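PDB 3UOR: ABC transporter sugar binding protein from Xanthomonas axonopodis pv. citri, which probably binds maltose or related sugars in the periplasm and delivers them to an ABC importer, as MalE-type binding proteins do. Local coordinates for residues T30-A41 with T57-M67. Sequence-based numbering, arbitrary orientation.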
ATOM      1  N   THR A  30      28.232 -17.987  10.115  1.00 92.83           N
ATOM      2  CA  THR A  30      28.082 -16.942   9.088  1.00 83.08           C
ATOM      3  C   THR A  30      27.083 -15.873   9.518  1.00 80.33           C
ATOM      4  O   THR A  30      25.909 -16.164   9.754  1.00 76.56           O
ATOM      5  CB  THR A  30      27.580 -17.486   7.723  1.00 72.15           C
ATOM      6  OG1 THR A  30      28.427 -18.537   7.250  1.00 78.81           O
ATOM      7  CG2 THR A  30      27.569 -16.369   6.690  1.00 72.73           C
ATOM      8  N   THR A  31      27.531 -14.628   9.602  1.00 74.86           N
ATOM      9  CA  THR A  31      26.631 -13.563  10.013  1.00 66.15           C
ATOM     10  C   THR A  31      26.086 -12.759   8.841  1.00 70.71           C
ATOM     11  O   THR A  31      26.833 -12.237   8.015  1.00 75.87           O
ATOM     12  CB  THR A  31      27.265 -12.621  11.042  1.00 67.55           C
ATOM     13  OG1 THR A  31      27.347 -13.290  12.306  1.00 75.51           O
ATOM     14  CG2 THR A  31      26.412 -11.373  11.209  1.00 62.77           C
ATOM     15  N   VAL A  32      24.762 -12.677   8.792  1.00 64.51           N
ATOM     16  CA  VAL A  32      24.041 -11.881   7.813  1.00 63.73           C
ATOM     17  C   VAL A  32      23.446 -10.644   8.493  1.00 60.22           C
ATOM     18  O   VAL A  32      22.843 -10.740   9.565  1.00 59.05           O
ATOM     19  CB  VAL A  32      22.936 -12.732   7.159  1.00 56.99           C
ATOM     20  CG1 VAL A  32      21.873 -11.865   6.560  1.00 68.10           C
ATOM     21  CG2 VAL A  32      23.549 -13.641   6.110  1.00 67.47           C
ATOM     22  N   ARG A  33      23.638  -9.477   7.888  1.00 60.96           N
ATOM     23  CA  ARG A  33      23.045  -8.257   8.423  1.00 55.61           C
ATOM     24  C   ARG A  33      21.761  -7.887   7.688  1.00 59.07           C
ATOM     25  O   ARG A  33      21.752  -7.641   6.477  1.00 58.20           O
ATOM     26  CB  ARG A  33      24.040  -7.104   8.420  1.00 55.27           C
ATOM     27  CG  ARG A  33      25.172  -7.290   9.423  1.00 69.93           C
ATOM     28  CD  ARG A  33      26.074  -6.075   9.443  1.00 81.47           C
ATOM     29  NE  ARG A  33      26.493  -5.704   8.093  1.00 89.33           N
ATOM     30  CZ  ARG A  33      26.300  -4.506   7.545  1.00 89.46           C
ATOM     31  NH1 ARG A  33      25.699  -3.538   8.236  1.00 83.02           N
ATOM     32  NH2 ARG A  33      26.719  -4.279   6.306  1.00 90.03           N
ATOM     33  N   PHE A  34      20.684  -7.845   8.460  1.00 56.80           N
ATOM     34  CA  PHE A  34      19.331  -7.640   7.961  1.00 49.07           C
ATOM     35  C   PHE A  34      18.766  -6.352   8.570  1.00 46.87           C
ATOM     36  O   PHE A  34      18.560  -6.271   9.780  1.00 49.49           O
ATOM     37  CB  PHE A  34      18.482  -8.852   8.370  1.00 41.45           C
ATOM     38  CG  PHE A  34      17.035  -8.756   7.994  1.00 48.49           C
ATOM     39  CD1 PHE A  34      16.600  -7.868   7.025  1.00 45.17           C
ATOM     40  CD2 PHE A  34      16.108  -9.578   8.602  1.00 46.41           C
ATOM     41  CE1 PHE A  34      15.257  -7.789   6.681  1.00 47.95           C
ATOM     42  CE2 PHE A  34      14.770  -9.511   8.265  1.00 44.62           C
ATOM     43  CZ  PHE A  34      14.341  -8.613   7.297  1.00 48.75           C
ATOM     44  N   TRP A  35      18.541  -5.343   7.737  1.00 43.13           N
ATOM     45  CA  TRP A  35      17.935  -4.096   8.200  1.00 39.76           C
ATOM     46  C   TRP A  35      16.437  -4.092   7.926  1.00 42.69           C
ATOM     47  O   TRP A  35      16.006  -4.399   6.821  1.00 40.55           O
ATOM     48  CB  TRP A  35      18.548  -2.900   7.491  1.00 42.40           C
ATOM     49  CG  TRP A  35      19.951  -2.620   7.840  1.00 51.35           C
ATOM     50  CD1 TRP A  35      20.770  -3.361   8.644  1.00 58.01           C
ATOM     51  CD2 TRP A  35      20.728  -1.505   7.390  1.00 57.57           C
ATOM     52  NE1 TRP A  35      22.013  -2.771   8.721  1.00 57.15           N
ATOM     53  CE2 TRP A  35      22.008  -1.630   7.960  1.00 59.83           C
ATOM     54  CE3 TRP A  35      20.461  -0.411   6.556  1.00 55.79           C
ATOM     55  CZ2 TRP A  35      23.020  -0.701   7.722  1.00 65.86           C
ATOM     56  CZ3 TRP A  35      21.456   0.506   6.327  1.00 58.80           C
ATOM     57  CH2 TRP A  35      22.725   0.355   6.904  1.00 63.12           C
ATOM     58  N   ALA A  36      15.647  -3.737   8.937  1.00 44.31           N
ATOM     59  CA  ALA A  36      14.201  -3.676   8.803  1.00 41.51           C
ATOM     60  C   ALA A  36      13.726  -2.459   9.589  1.00 50.26           C
ATOM     61  O   ALA A  36      14.501  -1.890  10.355  1.00 51.21           O
ATOM     62  CB  ALA A  36      13.585  -4.941   9.334  1.00 40.44           C
ATOM     63  N   MET A  37      12.473  -2.050   9.403  1.00 44.63           N
ATOM     64  CA  MET A  37      11.998  -0.779   9.962  1.00 45.09           C
ATOM     65  C   MET A  37      10.837  -0.895  10.944  1.00 50.00           C
ATOM     66  O   MET A  37       9.801  -1.477  10.621  1.00 43.18           O
ATOM     67  CB  MET A  37      11.562   0.167   8.849  1.00 47.65           C
ATOM     68  CG  MET A  37      12.691   0.722   8.008  1.00 57.61           C
ATOM     69  SD  MET A  37      13.196  -0.463   6.766  1.00 68.20           S
ATOM     70  CE  MET A  37      14.212   0.548   5.691  1.00 99.38           C
ATOM     71  N   GLY A  38      11.002  -0.315  12.127  1.00 56.83           N
ATOM     72  CA  GLY A  38       9.909  -0.199  13.079  1.00 57.62           C
ATOM     73  C   GLY A  38       9.324  -1.512  13.576  1.00 59.09           C
ATOM     74  O   GLY A  38      10.049  -2.484  13.806  1.00 53.76           O
ATOM     75  N   LYS A  39       8.004  -1.539  13.746  1.00 53.79           N
ATOM     76  CA  LYS A  39       7.332  -2.708  14.302  1.00 57.72           C
ATOM     77  C   LYS A  39       7.678  -3.966  13.514  1.00 53.78           C
ATOM     78  O   LYS A  39       7.755  -5.062  14.072  1.00 55.24           O
ATOM     79  CB  LYS A  39       5.817  -2.499  14.340  1.00 53.43           C
ATOM     80  N   GLU A  40       7.892  -3.820  12.212  1.00 43.51           N
ATOM     81  CA  GLU A  40       8.233  -4.982  11.415  1.00 40.35           C
ATOM     82  C   GLU A  40       9.580  -5.566  11.848  1.00 50.07           C
ATOM     83  O   GLU A  40       9.732  -6.781  11.954  1.00 46.85           O
ATOM     84  CB  GLU A  40       8.220  -4.649   9.933  1.00 39.53           C
ATOM     85  CG  GLU A  40       6.826  -4.721   9.337  1.00 36.52           C
ATOM     86  CD  GLU A  40       5.996  -3.492   9.643  1.00 48.14           C
ATOM     87  OE1 GLU A  40       6.546  -2.501  10.174  1.00 49.48           O
ATOM     88  OE2 GLU A  40       4.789  -3.517   9.339  1.00 45.67           O
ATOM     89  N   ALA A  41      10.550  -4.695  12.117  1.00 48.82           N
ATOM     90  CA  ALA A  41      11.849  -5.132  12.613  1.00 47.80           C
ATOM     91  C   ALA A  41      11.720  -5.922  13.921  1.00 51.64           C
ATOM     92  O   ALA A  41      12.362  -6.956  14.089  1.00 55.07           O
ATOM     93  CB  ALA A  41      12.765  -3.936  12.811  1.00 43.28           C
ATOM     94  N   THR A  57      24.238 -22.715  11.442  1.00 80.18           N
ATOM     95  CA  THR A  57      25.455 -22.186  10.829  1.00 81.34           C
ATOM     96  C   THR A  57      25.289 -20.718  10.431  1.00 85.93           C
ATOM     97  O   THR A  57      26.251 -20.062  10.012  1.00 78.72           O
ATOM     98  CB  THR A  57      25.832 -22.989   9.569  1.00 80.12           C
ATOM     99  OG1 THR A  57      24.753 -22.937   8.620  1.00 73.83           O
ATOM    100  CG2 THR A  57      26.120 -24.442   9.935  1.00 78.19           C
ATOM    101  N   ILE A  58      24.059 -20.215  10.555  1.00 86.79           N
ATOM    102  CA  ILE A  58      23.726 -18.852  10.143  1.00 74.44           C
ATOM    103  C   ILE A  58      23.280 -18.003  11.323  1.00 71.34           C
ATOM    104  O   ILE A  58      22.349 -18.362  12.039  1.00 76.18           O
ATOM    105  CB  ILE A  58      22.604 -18.847   9.088  1.00 69.81           C
ATOM    106  CG1 ILE A  58      23.073 -19.527   7.801  1.00 72.33           C
ATOM    107  CG2 ILE A  58      22.163 -17.433   8.790  1.00 61.63           C
ATOM    108  CD1 ILE A  58      21.946 -19.900   6.866  1.00 69.40           C
ATOM    109  N   HIS A  59      23.959 -16.882  11.533  1.00 73.59           N
ATOM    110  CA  HIS A  59      23.500 -15.884  12.489  1.00 76.42           C
ATOM    111  C   HIS A  59      22.918 -14.695  11.731  1.00 72.69           C
ATOM    112  O   HIS A  59      23.494 -14.234  10.745  1.00 66.17           O
ATOM    113  CB  HIS A  59      24.631 -15.427  13.411  1.00 84.37           C
ATOM    114  CG  HIS A  59      24.342 -14.147  14.136  1.00 95.25           C
ATOM    115  ND1 HIS A  59      23.280 -14.007  15.005  1.00101.84           N
ATOM    116  CD2 HIS A  59      24.977 -12.951  14.125  1.00101.29           C
ATOM    117  CE1 HIS A  59      23.271 -12.778  15.492  1.00104.61           C
ATOM    118  NE2 HIS A  59      24.292 -12.118  14.976  1.00104.37           N
ATOM    119  N   VAL A  60      21.763 -14.218  12.183  1.00 70.34           N
ATOM    120  CA  VAL A  60      21.120 -13.069  11.567  1.00 65.99           C
ATOM    121  C   VAL A  60      21.119 -11.888  12.530  1.00 67.51           C
ATOM    122  O   VAL A  60      20.527 -11.950  13.611  1.00 68.82           O
ATOM    123  CB  VAL A  60      19.669 -13.371  11.172  1.00 57.32           C
ATOM    124  CG1 VAL A  60      19.066 -12.151  10.514  1.00 50.21           C
ATOM    125  CG2 VAL A  60      19.601 -14.588  10.251  1.00 57.12           C
ATOM    126  N   ASP A  61      21.793 -10.817  12.135  1.00 60.86           N
ATOM    127  CA  ASP A  61      21.833  -9.618  12.944  1.00 63.09           C
ATOM    128  C   ASP A  61      20.764  -8.660  12.452  1.00 61.33           C
ATOM    129  O   ASP A  61      20.929  -8.011  11.415  1.00 59.33           O
ATOM    130  CB  ASP A  61      23.216  -8.970  12.865  1.00 72.33           C
ATOM    131  CG  ASP A  61      23.261  -7.604  13.523  1.00 81.31           C
ATOM    132  OD1 ASP A  61      22.426  -7.336  14.416  1.00 88.08           O
ATOM    133  OD2 ASP A  61      24.130  -6.792  13.137  1.00 81.99           O
ATOM    134  N   VAL A  62      19.660  -8.581  13.186  1.00 62.30           N
ATOM    135  CA  VAL A  62      18.559  -7.707  12.791  1.00 57.46           C
ATOM    136  C   VAL A  62      18.706  -6.311  13.394  1.00 65.34           C
ATOM    137  O   VAL A  62      18.802  -6.152  14.613  1.00 75.01           O
ATOM    138  CB  VAL A  62      17.184  -8.296  13.166  1.00 51.54           C
ATOM    139  CG1 VAL A  62      16.075  -7.340  12.761  1.00 46.82           C
ATOM    140  CG2 VAL A  62      16.979  -9.643  12.491  1.00 57.43           C
ATOM    141  N   GLN A  63      18.744  -5.305  12.528  1.00 59.79           N
ATOM    142  CA  GLN A  63      18.829  -3.915  12.958  1.00 62.76           C
ATOM    143  C   GLN A  63      17.508  -3.235  12.665  1.00 64.80           C
ATOM    144  O   GLN A  63      16.978  -3.336  11.552  1.00 56.56           O
ATOM    145  CB  GLN A  63      19.951  -3.181  12.219  1.00 69.08           C
ATOM    146  CG  GLN A  63      21.343  -3.404  12.786  1.00 84.57           C
ATOM    147  CD  GLN A  63      21.606  -2.549  14.012  1.00 97.43           C
ATOM    148  OE1 GLN A  63      21.490  -3.016  15.147  1.00101.62           O
ATOM    149  NE2 GLN A  63      21.952  -1.283  13.786  1.00 98.73           N
ATOM    150  N   ASN A  64      16.982  -2.543  13.670  1.00 70.85           N
ATOM    151  CA  ASN A  64      15.738  -1.794  13.533  1.00 64.78           C
ATOM    152  C   ASN A  64      16.036  -0.347  13.205  1.00 64.30           C
ATOM    153  O   ASN A  64      16.496   0.411  14.055  1.00 68.72           O
ATOM    154  CB  ASN A  64      14.912  -1.880  14.822  1.00 62.42           C
ATOM    155  CG  ASN A  64      13.598  -1.110  14.738  1.00 62.72           C
ATOM    156  OD1 ASN A  64      13.435  -0.205  13.918  1.00 69.64           O
ATOM    157  ND2 ASN A  64      12.658  -1.469  15.596  1.00 60.99           N
ATOM    158  N   ILE A  65      15.776   0.031  11.962  1.00 62.23           N
ATOM    159  CA  ILE A  65      15.983   1.400  11.521  1.00 61.76           C
ATOM    160  C   ILE A  65      14.648   2.096  11.405  1.00 59.51           C
ATOM    161  O   ILE A  65      13.722   1.551  10.827  1.00 63.99           O
ATOM    162  CB  ILE A  65      16.662   1.426  10.166  1.00 55.41           C
ATOM    163  CG1 ILE A  65      17.881   0.513  10.207  1.00 56.35           C
ATOM    164  CG2 ILE A  65      17.030   2.850   9.791  1.00 59.61           C
ATOM    165  CD1 ILE A  65      18.642   0.501   8.954  1.00 64.74           C
ATOM    166  N   PRO A  66      14.539   3.305  11.972  1.00 67.23           N
ATOM    167  CA  PRO A  66      13.296   4.074  11.861  1.00 66.66           C
ATOM    168  C   PRO A  66      13.068   4.488  10.415  1.00 60.66           C
ATOM    169  O   PRO A  66      14.003   4.916   9.742  1.00 69.75           O
ATOM    170  CB  PRO A  66      13.571   5.300  12.734  1.00 71.01           C
ATOM    171  CG  PRO A  66      14.661   4.868  13.670  1.00 69.31           C
ATOM    172  CD  PRO A  66      15.519   3.961  12.852  1.00 68.82           C
ATOM    173  N   MET A  67      11.841   4.352   9.939  1.00 57.66           N
ATOM    174  CA  MET A  67      11.548   4.619   8.538  1.00 61.71           C
ATOM    175  C   MET A  67      11.974   6.032   8.122  1.00 71.85           C
ATOM    176  O   MET A  67      12.529   6.235   7.038  1.00 72.43           O
ATOM    177  CB  MET A  67      10.063   4.398   8.259  1.00 57.73           C
ATOM    178  CG  MET A  67       9.716   4.228   6.786  1.00 61.97           C
ATOM    179  SD  MET A  67       9.771   2.515   6.238  1.00114.67           S
ATOM    180  CE  MET A  67      11.414   2.423   5.546  1.00 96.02           C
TER
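T30 O accepts the N-H of H59, with H59 N 2.7 Å away, the shortest bond of the ladder between the parallel strands 30-36 and 58-64. The ladder continues in register to the bond from I65 N to A36 O, 2.8 Å long. On the face carrying T31, R33 and W35, T31 OG1 lies in the plane of the H59 ring, at its edge, 3.0 Å from CD2. Further along, the W35 indole runs beside Q63, with its CD1 3.7 Å from Q63 CB. On the opposite face the middle is apolar: with CG anti to the backbone N (chi1 177°), the F34 ring lies side by side with V62, its CD2 4.0 Å from V62 CG2, and V60 CG1 meets F34 CB at 4.0 Å. At the C-terminal end of strand 58-64, N64 brings its amide to the start of helix 39-52. Its OD1 takes the N-H of G38, the N-cap residue, at 3.0 Å from G38 N, in a bent bond (139°) that arrives above the carbonyl plane, while A41 CB packs 3.5 Å from N64 CG. This is a beta-alpha-beta unit: helix 39-52 covers the F34 and V60 face, helix 67-79 lies against W35, and strand 86-90 pairs with the far side of strand 30-36.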